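Local coordinates for RagA protein (Porphyromonas gingivalis, PDB 6SLN) that probably imports substrates across the outer membrane as a TonB-dependent receptor, through a beta barrel whose interior holds a plug domain, at residues A698-Y703 against V737-K742; Q125-Q130 against S756-Y761; D629-M634 against G686-A691; V144-T149 against M183-D188. All coordinates share one frame; numbering follows the deposited sequence.

Overall arrangement
Followed from the N terminus, the chain first opens contact 2 at 125-130, in the plug, and closes it only at 756-761 on a barrel strand, so the other three contacts all lie within that span. Contact 4 joins 144-149 to 183-188 inside the plug. Contact 3 then pairs 629-634 with 686-691, and contact 1 pairs 698-703 with 737-742, both in the barrel wall. These three follow in series, and none of the contacts cross. Contact 1 has its centre about 10 Å from that of contact 3 and about 8 Å from that of contact 2, and its strands border barrel strands of both, 678-691 and 752-764; its inward side chains also reach the plug residues of contact 4.

Contact 1: A698-Y703 against V737-K742; sequences AEVDFY and VDLSLK
Asp701 and Asp738 face each other in a backbone pair that, with Glu699 and Ser740 two residues along, carries all four N-H...O bonds of this contact. Asp701 N lies 2.7 Å from Asp738 O, and Glu699 N lies 2.8 Å from Ser740 O; each bond is returned by the partner's own N-H. The short strand axes run at 175°, hence antiparallel. In the non-hydrogen-bonded pairs between, CA-H groups point at carbonyls, Val700 CA standing 3.0 Å from Asp738 O.

Apolar contacts occupy the face of Ala698, Val700, Phe702, Val737, Leu739 and Leu741. Val700 CG2 meets Leu739 CD1 at 3.7 Å, the two side chains crossing obliquely, and Ala698 CB touches Leu741 CD2 at 3.6 Å. Phe702 offers its ring edge, CD1, to Val737 CG2 at 4.1 Å, at about a right angle.

Polar groups hold the other face. Tyr703, its CG between the backbone N and carbonyl carbon (chi1 64°), brings CE2 to within 3.8 Å of Asp738 OD2, with ring and carboxylate planes 66° apart. The ends of these groups are bound elsewhere: Asp738 OD1 by His147 of the plug, Asp701 OD1 by Asn684 and Tyr703 OH by Asn762. An apolar surface, probably toward lipid, backed by a polar one toward the plug is the arrangement of neighbouring strands in a TonB-dependent receptor barrel.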
loop_
_atom_site.group_PDB
_atom_site.type_symbol
_atom_site.label_atom_id
_atom_site.label_comp_id
_atom_site.label_asym_id
_atom_site.label_seq_id
_atom_site.Cartn_x
_atom_site.Cartn_y
_atom_site.Cartn_z
ATOM N N ALA A 698 47.939 -11.790 -28.317
ATOM C CA ALA A 698 47.130 -10.859 -29.081
ATOM C C ALA A 698 45.922 -11.605 -29.621
ATOM O O ALA A 698 45.915 -12.836 -29.710
ATOM C CB ALA A 698 47.913 -10.216 -30.219
ATOM N N GLU A 699 44.887 -10.843 -29.957
ATOM C CA GLU A 699 43.688 -11.410 -30.564
ATOM C C GLU A 699 42.996 -10.333 -31.381
ATOM O O GLU A 699 42.673 -9.262 -30.855
ATOM C CB GLU A 699 42.746 -11.976 -29.510
ATOM C CG GLU A 699 41.490 -12.589 -30.100
ATOM C CD GLU A 699 41.216 -13.979 -29.563
ATOM O OE1 GLU A 699 40.520 -14.753 -30.261
ATOM O OE2 GLU A 699 41.696 -14.291 -28.446
ATOM N N VAL A 700 42.801 -10.614 -32.669
ATOM C CA VAL A 700 41.984 -9.799 -33.564
ATOM C C VAL A 700 40.722 -10.585 -33.894
ATOM O O VAL A 700 40.771 -11.808 -34.079
ATOM C CB VAL A 700 42.724 -9.402 -34.859
ATOM C CG1 VAL A 700 42.058 -8.193 -35.466
ATOM C CG2 VAL A 700 44.181 -9.106 -34.588
ATOM N N ASP A 701 39.596 -9.881 -33.965
ATOM C CA ASP A 701 38.316 -10.486 -34.319
ATOM C C ASP A 701 37.578 -9.527 -35.240
ATOM O O ASP A 701 37.207 -8.431 -34.820
ATOM C CB ASP A 701 37.483 -10.784 -33.075
ATOM C CG ASP A 701 37.705 -12.184 -32.553
ATOM O OD1 ASP A 701 37.100 -13.123 -33.117
ATOM O OD2 ASP A 701 38.494 -12.345 -31.590
ATOM N N PHE A 702 37.379 -9.928 -36.487
ATOM C CA PHE A 702 36.552 -9.186 -37.424
ATOM C C PHE A 702 35.158 -9.789 -37.417
ATOM O O PHE A 702 35.000 -11.003 -37.577
ATOM C CB PHE A 702 37.142 -9.222 -38.836
ATOM C CG PHE A 702 36.224 -8.667 -39.902
ATOM C CD1 PHE A 702 36.140 -7.298 -40.122
ATOM C CD2 PHE A 702 35.435 -9.517 -40.683
ATOM C CE1 PHE A 702 35.287 -6.781 -41.111
ATOM C CE2 PHE A 702 34.582 -9.009 -41.670
ATOM C CZ PHE A 702 34.513 -7.638 -41.883
ATOM N N TYR A 703 34.151 -8.943 -37.255
ATOM C CA TYR A 703 32.779 -9.412 -37.239
ATOM C C TYR A 703 31.915 -8.558 -38.150
ATOM O O TYR A 703 32.254 -7.418 -38.483
ATOM C CB TYR A 703 32.192 -9.363 -35.834
ATOM C CG TYR A 703 32.090 -7.959 -35.306
ATOM C CD1 TYR A 703 30.947 -7.199 -35.512
ATOM C CD2 TYR A 703 33.142 -7.384 -34.614
ATOM C CE1 TYR A 703 30.855 -5.913 -35.040
ATOM C CE2 TYR A 703 33.057 -6.100 -34.131
ATOM C CZ TYR A 703 31.915 -5.370 -34.343
ATOM O OH TYR A 703 31.833 -4.085 -33.858
ATOM N N VAL A 737 35.807 -4.246 -35.741
ATOM C CA VAL A 737 37.044 -4.974 -35.484
ATOM C C VAL A 737 37.291 -5.029 -33.979
ATOM O O VAL A 737 36.957 -4.088 -33.254
ATOM C CB VAL A 737 38.224 -4.313 -36.216
ATOM C CG1 VAL A 737 39.546 -4.814 -35.673
ATOM C CG2 VAL A 737 38.118 -4.601 -37.709
ATOM N N ASP A 738 37.846 -6.145 -33.507
ATOM C CA ASP A 738 38.155 -6.371 -32.100
ATOM C C ASP A 738 39.644 -6.654 -31.990
ATOM O O ASP A 738 40.103 -7.703 -32.448
ATOM C CB ASP A 738 37.357 -7.549 -31.544
ATOM C CG ASP A 738 36.015 -7.140 -30.971
ATOM O OD1 ASP A 738 35.390 -7.976 -30.270
ATOM O OD2 ASP A 738 35.577 -5.999 -31.229
ATOM N N LEU A 739 40.402 -5.746 -31.376
ATOM C CA LEU A 739 41.837 -5.938 -31.189
ATOM C C LEU A 739 42.166 -5.957 -29.704
ATOM O O LEU A 739 41.705 -5.094 -28.950
ATOM C CB LEU A 739 42.652 -4.854 -31.897
ATOM C CG LEU A 739 44.159 -5.011 -31.678
ATOM C CD1 LEU A 739 44.626 -6.398 -32.096
ATOM C CD2 LEU A 739 44.936 -3.949 -32.424
ATOM N N SER A 740 42.973 -6.934 -29.291
ATOM C CA SER A 740 43.317 -7.128 -27.890
ATOM C C SER A 740 44.776 -7.553 -27.799
ATOM O O SER A 740 45.211 -8.451 -28.526
ATOM C CB SER A 740 42.379 -8.167 -27.250
ATOM O OG SER A 740 42.926 -8.717 -26.072
ATOM N N LEU A 741 45.534 -6.874 -26.934
ATOM C CA LEU A 741 46.957 -7.127 -26.743
ATOM C C LEU A 741 47.276 -7.190 -25.259
ATOM O O LEU A 741 46.774 -6.386 -24.466
ATOM C CB LEU A 741 47.814 -6.040 -27.385
ATOM C CG LEU A 741 47.332 -5.565 -28.749
ATOM C CD1 LEU A 741 48.036 -4.274 -29.121
ATOM C CD2 LEU A 741 47.551 -6.655 -29.806
ATOM N N LYS A 742 48.114 -8.150 -24.888
ATOM C CA LYS A 742 48.568 -8.313 -23.516
ATOM C C LYS A 742 50.034 -8.721 -23.568
ATOM O O LYS A 742 50.475 -9.362 -24.527
ATOM C CB LYS A 742 47.699 -9.348 -22.766
ATOM C CG LYS A 742 48.237 -9.859 -21.428
ATOM C CD LYS A 742 49.103 -11.121 -21.574
ATOM C CE LYS A 742 49.668 -11.581 -20.221
ATOM N NZ LYS A 742 50.958 -10.918 -19.858
#

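Contact 2: Q125-Q130 against S756-Y761; sequences QVAGMQ and SANFNY
Asn758 and Asn760, two residues apart on one barrel strand, both point toward the plug turn and approach successive peptide groups of it. In Asn758 the CG is anti to the backbone N (chi1 -180°), which carries the amide off the strand to the Val126-Ala127 peptide. Its OD1 comes 3.6 Å from Ala127 CB; it also approaches Ala127 N, but the angle is too poor for a hydrogen bond. A water joins the same two parts, donating to Val126 O at 3.2 Å and accepting a weak bond from Asn758 ND2.

Asn760 meets the turn by its aliphatic base, CB, 3.4 Å from Gly128 N, while its amide carbon CG lies 3.8 Å from Gly128 CA. Its ND2 turns to the neighbouring barrel strand, where it bonds Asp738 OD2. Between the two asparagines, Ala127 CB rests 3.7 Å from Phe759 O. The receiving surface is a type II beta turn from Val126 to Met129, closed by Met129 N to Val126 O at 3.1 Å, with Gly128 in its third position at a positive phi of 91°.

Beyond the turn the chain enters strand 129-132, which pairs with 143-146 in the plug, while strand 752-764 lies between 732-746 and 844-853 in the barrel wall.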
loop_
_atom_site.group_PDB
_atom_site.type_symbol
_atom_site.label_atom_id
_atom_site.label_comp_id
_atom_site.label_asym_id
_atom_site.label_seq_id
_atom_site.Cartn_x
_atom_site.Cartn_y
_atom_site.Cartn_z
ATOM N N GLN A 125 38.141 -2.327 -20.638
ATOM C CA GLN A 125 38.781 -3.586 -20.267
ATOM C C GLN A 125 38.545 -4.719 -21.262
ATOM O O GLN A 125 39.341 -5.668 -21.307
ATOM C CB GLN A 125 38.300 -4.028 -18.876
ATOM C CG GLN A 125 38.671 -3.070 -17.749
ATOM C CD GLN A 125 40.165 -2.866 -17.639
ATOM O OE1 GLN A 125 40.928 -3.826 -17.537
ATOM N NE2 GLN A 125 40.593 -1.609 -17.660
ATOM N N VAL A 126 37.484 -4.659 -22.059
ATOM C CA VAL A 126 37.171 -5.740 -22.983
ATOM C C VAL A 126 36.931 -5.174 -24.378
ATOM O O VAL A 126 36.063 -4.314 -24.565
ATOM C CB VAL A 126 35.951 -6.546 -22.510
ATOM C CG1 VAL A 126 35.629 -7.642 -23.510
ATOM C CG2 VAL A 126 36.212 -7.140 -21.141
ATOM N N ALA A 127 37.677 -5.683 -25.355
ATOM C CA ALA A 127 37.541 -5.243 -26.741
ATOM C C ALA A 127 36.121 -5.465 -27.244
ATOM O O ALA A 127 35.590 -6.573 -27.148
ATOM C CB ALA A 127 38.537 -5.996 -27.630
ATOM N N GLY A 128 35.510 -4.409 -27.773
ATOM C CA GLY A 128 34.191 -4.488 -28.349
ATOM C C GLY A 128 33.055 -4.203 -27.392
ATOM O O GLY A 128 31.896 -4.148 -27.830
ATOM N N MET A 129 33.332 -4.025 -26.105
ATOM C CA MET A 129 32.279 -3.780 -25.125
ATOM C C MET A 129 32.339 -2.317 -24.710
ATOM O O MET A 129 33.367 -1.864 -24.191
ATOM C CB MET A 129 32.430 -4.710 -23.922
ATOM C CG MET A 129 31.359 -4.550 -22.865
ATOM S SD MET A 129 31.797 -5.448 -21.353
ATOM C CE MET A 129 30.350 -6.469 -21.163
ATOM N N GLN A 130 31.249 -1.577 -24.964
ATOM C CA GLN A 130 31.210 -0.127 -24.755
ATOM C C GLN A 130 30.440 0.184 -23.473
ATOM O O GLN A 130 29.205 0.142 -23.447
ATOM C CB GLN A 130 30.601 0.598 -25.955
ATOM C CG GLN A 130 31.125 2.029 -26.116
ATOM C CD GLN A 130 30.353 2.877 -27.123
ATOM O OE1 GLN A 130 30.946 3.462 -28.033
ATOM N NE2 GLN A 130 29.034 2.965 -26.952
ATOM N N SER A 756 48.437 -4.105 -20.921
ATOM C CA SER A 756 47.275 -4.670 -21.576
ATOM C C SER A 756 46.677 -3.567 -22.426
ATOM O O SER A 756 46.491 -2.445 -21.944
ATOM C CB SER A 756 46.272 -5.196 -20.548
ATOM O OG SER A 756 44.943 -5.075 -21.018
ATOM N N ALA A 757 46.424 -3.865 -23.690
ATOM C CA ALA A 757 45.842 -2.915 -24.622
ATOM C C ALA A 757 44.511 -3.462 -25.107
ATOM O O ALA A 757 44.199 -4.640 -24.939
ATOM C CB ALA A 757 46.785 -2.647 -25.803
ATOM N N ASN A 758 43.732 -2.602 -25.743
ATOM C CA ASN A 758 42.334 -2.926 -25.973
ATOM C C ASN A 758 41.719 -1.952 -26.970
ATOM O O ASN A 758 41.875 -0.735 -26.821
ATOM C CB ASN A 758 41.610 -2.893 -24.626
ATOM C CG ASN A 758 40.173 -3.218 -24.739
ATOM O OD1 ASN A 758 39.794 -4.377 -24.662
ATOM N ND2 ASN A 758 39.345 -2.199 -24.908
ATOM N N PHE A 759 41.028 -2.455 -27.990
ATOM C CA PHE A 759 40.506 -1.552 -29.009
ATOM C C PHE A 759 39.384 -2.214 -29.801
ATOM O O PHE A 759 39.443 -3.412 -30.090
ATOM C CB PHE A 759 41.615 -1.099 -29.972
ATOM C CG PHE A 759 41.111 -0.302 -31.139
ATOM C CD1 PHE A 759 41.053 1.082 -31.072
ATOM C CD2 PHE A 759 40.691 -0.927 -32.305
ATOM C CE1 PHE A 759 40.585 1.829 -32.140
ATOM C CE2 PHE A 759 40.221 -0.184 -33.378
ATOM C CZ PHE A 759 40.171 1.197 -33.298
ATOM N N ASN A 760 38.385 -1.411 -30.178
ATOM C CA ASN A 760 37.377 -1.813 -31.154
ATOM C C ASN A 760 36.945 -0.607 -31.974
ATOM O O ASN A 760 36.695 0.466 -31.421
ATOM C CB ASN A 760 36.148 -2.436 -30.492
ATOM C CG ASN A 760 34.913 -2.451 -31.417
ATOM O OD1 ASN A 760 34.096 -1.526 -31.412
ATOM N ND2 ASN A 760 34.778 -3.512 -32.205
ATOM N N TYR A 761 36.858 -0.792 -33.289
ATOM C CA TYR A 761 36.140 0.122 -34.161
ATOM C C TYR A 761 34.810 -0.506 -34.569
ATOM O O TYR A 761 34.708 -1.725 -34.727
ATOM C CB TYR A 761 36.955 0.453 -35.412
ATOM C CG TYR A 761 36.210 1.361 -36.366
ATOM C CD1 TYR A 761 36.068 2.708 -36.089
ATOM C CD2 TYR A 761 35.633 0.867 -37.531
ATOM C CE1 TYR A 761 35.386 3.543 -36.942
ATOM C CE2 TYR A 761 34.939 1.700 -38.393
ATOM C CZ TYR A 761 34.820 3.043 -38.091
ATOM O OH TYR A 761 34.134 3.901 -38.929
HETATM O O HOH W 1 37.070 -1.236 -24.293
#

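Contact 3: D629-M634 against G686-A691; sequences DLRLKM and GLAAGA
Leu632 has its CG anti to the backbone N (chi1 -177°), and Leu687 is set the same way on the facing strand; their branches therefore lean together, Leu632 CD2 meeting Leu687 CD1 at 3.4 Å. Leu630 approaches that same methyl from farther along its strand, its CD2 3.9 Å from Leu687 CD1, which thus lies between the two leucines of 629-634. Leu630 CG also stands 4.2 Å from Ala689 CB, completing the apolar face.

On the other face, Arg631 leaves the strand with CG anti to its carbonyl carbon and then bends at chi3 (-53°). The bend lays the guanidinium obliquely by Ala688, NH2 coming 3.6 Å from Ala688 CB, and hands NH1 to Asp629 OD2 at 2.7 Å, a salt bridge along one strand that probably restrains the group's rotation. Lys633 runs past Gly686, where no side chain stands in its way: its CG lies 3.8 Å from Gly686 O. Its NZ goes on to form a salt bridge with Glu699.

The backbones are antiparallel, their short axes 178° apart and at closest 4.5 Å. Asp629, Arg631 and Lys633 each exchange two N-H...O bonds with Gly690, Ala688 and Gly686 in turn; Arg631 N to Ala688 O measures 3.0 Å.

Strand 627-641 is paired on its other edge with 604-614, and helix 616-621 packs against Leu630 and Leu632; strand 678-691 passes the wall on to 696-715.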
loop_
_atom_site.group_PDB
_atom_site.type_symbol
_atom_site.label_atom_id
_atom_site.label_comp_id
_atom_site.label_asym_id
_atom_site.label_seq_id
_atom_site.Cartn_x
_atom_site.Cartn_y
_atom_site.Cartn_z
ATOM N N ASP A 629 51.767 -19.771 -29.850
ATOM C CA ASP A 629 50.433 -20.281 -30.138
ATOM C C ASP A 629 49.800 -19.429 -31.228
ATOM O O ASP A 629 49.988 -18.212 -31.262
ATOM C CB ASP A 629 49.525 -20.301 -28.898
ATOM C CG ASP A 629 48.388 -21.316 -29.033
ATOM O OD1 ASP A 629 48.318 -21.989 -30.090
ATOM O OD2 ASP A 629 47.565 -21.439 -28.097
ATOM N N LEU A 630 49.073 -20.087 -32.127
ATOM C CA LEU A 630 48.279 -19.413 -33.142
ATOM C C LEU A 630 46.987 -20.197 -33.309
ATOM O O LEU A 630 47.022 -21.425 -33.437
ATOM C CB LEU A 630 49.032 -19.319 -34.476
ATOM C CG LEU A 630 48.756 -18.059 -35.295
ATOM C CD1 LEU A 630 49.816 -17.889 -36.343
ATOM C CD2 LEU A 630 47.386 -18.117 -35.944
ATOM N N ARG A 631 45.858 -19.491 -33.287
ATOM C CA ARG A 631 44.562 -20.108 -33.522
ATOM C C ARG A 631 43.735 -19.227 -34.449
ATOM O O ARG A 631 43.817 -17.995 -34.415
ATOM C CB ARG A 631 43.803 -20.365 -32.217
ATOM C CG ARG A 631 44.444 -21.409 -31.319
ATOM C CD ARG A 631 43.595 -21.677 -30.090
ATOM N NE ARG A 631 43.253 -20.449 -29.372
ATOM C CZ ARG A 631 43.962 -19.947 -28.367
ATOM N NH1 ARG A 631 45.061 -20.569 -27.961
ATOM N NH2 ARG A 631 43.574 -18.824 -27.775
ATOM N N LEU A 632 42.950 -19.889 -35.292
ATOM C CA LEU A 632 42.051 -19.260 -36.247
ATOM C C LEU A 632 40.642 -19.744 -35.924
ATOM O O LEU A 632 40.435 -20.935 -35.669
ATOM C CB LEU A 632 42.485 -19.614 -37.681
ATOM C CG LEU A 632 41.838 -19.106 -38.972
ATOM C CD1 LEU A 632 40.488 -19.743 -39.191
ATOM C CD2 LEU A 632 41.719 -17.608 -38.963
ATOM N N LYS A 633 39.684 -18.826 -35.894
ATOM C CA LYS A 633 38.338 -19.170 -35.461
ATOM C C LYS A 633 37.327 -18.341 -36.232
ATOM O O LYS A 633 37.513 -17.133 -36.404
ATOM C CB LYS A 633 38.156 -18.943 -33.945
ATOM C CG LYS A 633 38.946 -17.764 -33.380
ATOM C CD LYS A 633 39.187 -17.891 -31.876
ATOM C CE LYS A 633 37.949 -17.518 -31.059
ATOM N NZ LYS A 633 37.669 -16.048 -31.007
ATOM N N MET A 634 36.259 -18.986 -36.695
ATOM C CA MET A 634 35.143 -18.237 -37.244
ATOM C C MET A 634 33.818 -18.861 -36.829
ATOM O O MET A 634 33.716 -20.071 -36.617
ATOM C CB MET A 634 35.208 -18.130 -38.758
ATOM C CG MET A 634 35.123 -19.443 -39.475
ATOM S SD MET A 634 35.831 -19.221 -41.107
ATOM C CE MET A 634 37.565 -19.087 -40.713
ATOM N N GLY A 686 38.080 -14.660 -36.426
ATOM C CA GLY A 686 39.025 -14.261 -35.407
ATOM C C GLY A 686 40.386 -14.915 -35.552
ATOM O O GLY A 686 40.559 -15.920 -36.242
ATOM N N LEU A 687 41.356 -14.324 -34.859
ATOM C CA LEU A 687 42.724 -14.828 -34.874
ATOM C C LEU A 687 43.349 -14.568 -33.513
ATOM O O LEU A 687 43.606 -13.412 -33.171
ATOM C CB LEU A 687 43.534 -14.161 -35.973
ATOM C CG LEU A 687 44.733 -14.977 -36.432
ATOM C CD1 LEU A 687 44.283 -16.197 -37.207
ATOM C CD2 LEU A 687 45.700 -14.121 -37.256
ATOM N N ALA A 688 43.581 -15.628 -32.745
ATOM C CA ALA A 688 44.369 -15.547 -31.524
ATOM C C ALA A 688 45.826 -15.869 -31.843
ATOM O O ALA A 688 46.133 -16.503 -32.854
ATOM C CB ALA A 688 43.832 -16.507 -30.454
ATOM N N ALA A 689 46.728 -15.423 -30.969
ATOM C CA ALA A 689 48.146 -15.744 -31.104
ATOM C C ALA A 689 48.887 -15.331 -29.834
ATOM O O ALA A 689 48.383 -14.554 -29.016
ATOM C CB ALA A 689 48.763 -15.076 -32.336
ATOM N N GLY A 690 50.095 -15.879 -29.683
ATOM C CA GLY A 690 51.001 -15.524 -28.606
ATOM C C GLY A 690 52.427 -15.849 -28.994
ATOM O O GLY A 690 52.677 -16.780 -29.766
ATOM N N ALA A 691 53.372 -15.069 -28.469
ATOM C CA ALA A 691 54.770 -15.203 -28.866
ATOM C C ALA A 691 55.677 -15.149 -27.643
ATOM O O ALA A 691 55.263 -14.750 -26.551
ATOM C CB ALA A 691 55.172 -14.115 -29.870
#

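Contact 4: V144-T149 against M183-D188; sequences VEIHGT and MSVLKD
Ile146 and Val185 touch by methyl groups, Ile146 CD1 lying 3.6 Å from Val185 CG1 as the two side chains slide past each other in opposite directions. The other branch of the isoleucine, CG2, rests 4.0 Å from Lys187 CA. The first torsion of Ile146 (chi1 -65°) sets CG2 anti to the backbone N and directs CG1, and the extended chi2 of 175° then carries CD1 out to Val185. Next along, the His147 and Lys187 side chains cross at about a right angle, with Lys187 CB placed obliquely to the ring: CE1 of His147 is 3.6 Å from Lys187 CB, and NE2 is 3.8 Å from Lys187 CD.

This is where two sheets of the plug domain meet, the strand pair 129-132 and 143-146 against the mixed sheet that contains 180-186. Met129, from the first, packs on both Ile146 and Val185.

Farther out, Lys187 NZ extends to Ala127 O and forms a salt bridge with Asp738 OD1 of the barrel, the same atom that His147 NE2 hydrogen-bonds, while the imidazole of His147 is stacked on Tyr703. The backbone of His147 is bonded to Gly128 and, through its carbonyl, to Arg705 of the barrel; Lys187 O accepts from Gln682 NE2.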
loop_
_atom_site.group_PDB
_atom_site.type_symbol
_atom_site.label_atom_id
_atom_site.label_comp_id
_atom_site.label_asym_id
_atom_site.label_seq_id
_atom_site.Cartn_x
_atom_site.Cartn_y
_atom_site.Cartn_z
ATOM N N VAL A 144 25.726 -0.804 -21.384
ATOM C CA VAL A 144 26.680 -1.668 -22.071
ATOM C C VAL A 144 26.138 -2.025 -23.447
ATOM O O VAL A 144 24.958 -2.365 -23.589
ATOM C CB VAL A 144 26.982 -2.950 -21.274
ATOM C CG1 VAL A 144 28.027 -3.750 -22.006
ATOM C CG2 VAL A 144 27.448 -2.620 -19.847
ATOM N N GLU A 145 27.005 -1.947 -24.459
ATOM C CA GLU A 145 26.707 -2.392 -25.822
ATOM C C GLU A 145 27.904 -3.179 -26.348
ATOM O O GLU A 145 29.021 -2.650 -26.392
ATOM C CB GLU A 145 26.401 -1.210 -26.758
ATOM C CG GLU A 145 25.143 -0.395 -26.426
ATOM C CD GLU A 145 24.941 0.787 -27.365
ATOM O OE1 GLU A 145 25.914 1.173 -28.038
ATOM O OE2 GLU A 145 23.822 1.343 -27.431
ATOM N N ILE A 146 27.671 -4.432 -26.742
ATOM C CA ILE A 146 28.706 -5.312 -27.278
ATOM C C ILE A 146 28.617 -5.303 -28.803
ATOM O O ILE A 146 27.616 -5.758 -29.373
ATOM C CB ILE A 146 28.552 -6.736 -26.720
ATOM C CG1 ILE A 146 28.789 -6.725 -25.203
ATOM C CG2 ILE A 146 29.450 -7.742 -27.481
ATOM C CD1 ILE A 146 28.552 -8.042 -24.532
ATOM N N HIS A 147 29.667 -4.798 -29.464
ATOM C CA HIS A 147 29.704 -4.645 -30.930
ATOM C C HIS A 147 28.539 -3.785 -31.431
ATOM O O HIS A 147 27.766 -4.201 -32.297
ATOM C CB HIS A 147 29.695 -6.000 -31.652
ATOM C CG HIS A 147 30.922 -6.835 -31.448
ATOM N ND1 HIS A 147 30.929 -8.196 -31.671
ATOM C CD2 HIS A 147 32.179 -6.511 -31.063
ATOM C CE1 HIS A 147 32.136 -8.676 -31.433
ATOM N NE2 HIS A 147 32.914 -7.675 -31.062
ATOM N N GLY A 148 28.393 -2.588 -30.863
ATOM C CA GLY A 148 27.447 -1.611 -31.370
ATOM C C GLY A 148 26.053 -1.742 -30.788
ATOM O O GLY A 148 25.751 -2.604 -29.960
ATOM N N THR A 149 25.179 -0.839 -31.236
ATOM C CA THR A 149 23.757 -0.900 -30.913
ATOM C C THR A 149 23.094 -1.807 -31.930
ATOM O O THR A 149 23.147 -1.533 -33.132
ATOM C CB THR A 149 23.102 0.480 -30.953
ATOM O OG1 THR A 149 23.793 1.370 -30.073
ATOM C CG2 THR A 149 21.653 0.400 -30.509
ATOM N N MET A 183 34.832 -12.565 -14.834
ATOM C CA MET A 183 33.723 -12.122 -15.661
ATOM C C MET A 183 34.106 -12.392 -17.103
ATOM O O MET A 183 35.158 -11.938 -17.570
ATOM C CB MET A 183 33.406 -10.646 -15.434
ATOM C CG MET A 183 32.406 -10.103 -16.416
ATOM S SD MET A 183 31.995 -8.394 -16.050
ATOM C CE MET A 183 31.585 -8.484 -14.308
ATOM N N SER A 184 33.288 -13.189 -17.777
ATOM C CA SER A 184 33.492 -13.529 -19.177
ATOM C C SER A 184 32.503 -12.748 -20.031
ATOM O O SER A 184 31.309 -12.695 -19.720
ATOM C CB SER A 184 33.325 -15.030 -19.413
ATOM O OG SER A 184 34.178 -15.789 -18.576
ATOM N N VAL A 185 32.999 -12.119 -21.088
ATOM C CA VAL A 185 32.136 -11.411 -22.020
ATOM C C VAL A 185 32.107 -12.217 -23.307
ATOM O O VAL A 185 33.155 -12.468 -23.914
ATOM C CB VAL A 185 32.600 -9.964 -22.251
ATOM C CG1 VAL A 185 31.642 -9.237 -23.200
ATOM C CG2 VAL A 185 32.658 -9.238 -20.917
ATOM N N LEU A 186 30.908 -12.652 -23.695
ATOM C CA LEU A 186 30.705 -13.461 -24.889
ATOM C C LEU A 186 30.158 -12.584 -26.011
ATOM O O LEU A 186 29.076 -11.996 -25.879
ATOM C CB LEU A 186 29.755 -14.619 -24.601
ATOM C CG LEU A 186 29.914 -15.342 -23.274
ATOM C CD1 LEU A 186 28.926 -16.451 -23.238
ATOM C CD2 LEU A 186 31.313 -15.886 -23.118
ATOM N N LYS A 187 30.895 -12.514 -27.122
ATOM C CA LYS A 187 30.627 -11.529 -28.156
ATOM C C LYS A 187 29.954 -12.079 -29.408
ATOM O O LYS A 187 29.307 -11.303 -30.117
ATOM C CB LYS A 187 31.936 -10.834 -28.563
ATOM C CG LYS A 187 32.769 -10.375 -27.377
ATOM C CD LYS A 187 33.874 -9.387 -27.781
ATOM C CE LYS A 187 35.257 -9.865 -27.309
ATOM N NZ LYS A 187 36.401 -8.983 -27.737
ATOM N N ASP A 188 30.079 -13.373 -29.702
ATOM C CA ASP A 188 29.625 -13.925 -30.972
ATOM C C ASP A 188 28.621 -15.059 -30.781
ATOM O O ASP A 188 28.502 -15.654 -29.710
ATOM C CB ASP A 188 30.802 -14.444 -31.794
ATOM C CG ASP A 188 31.298 -15.761 -31.293
ATOM O OD1 ASP A 188 31.954 -15.769 -30.240
ATOM O OD2 ASP A 188 31.012 -16.783 -31.931
#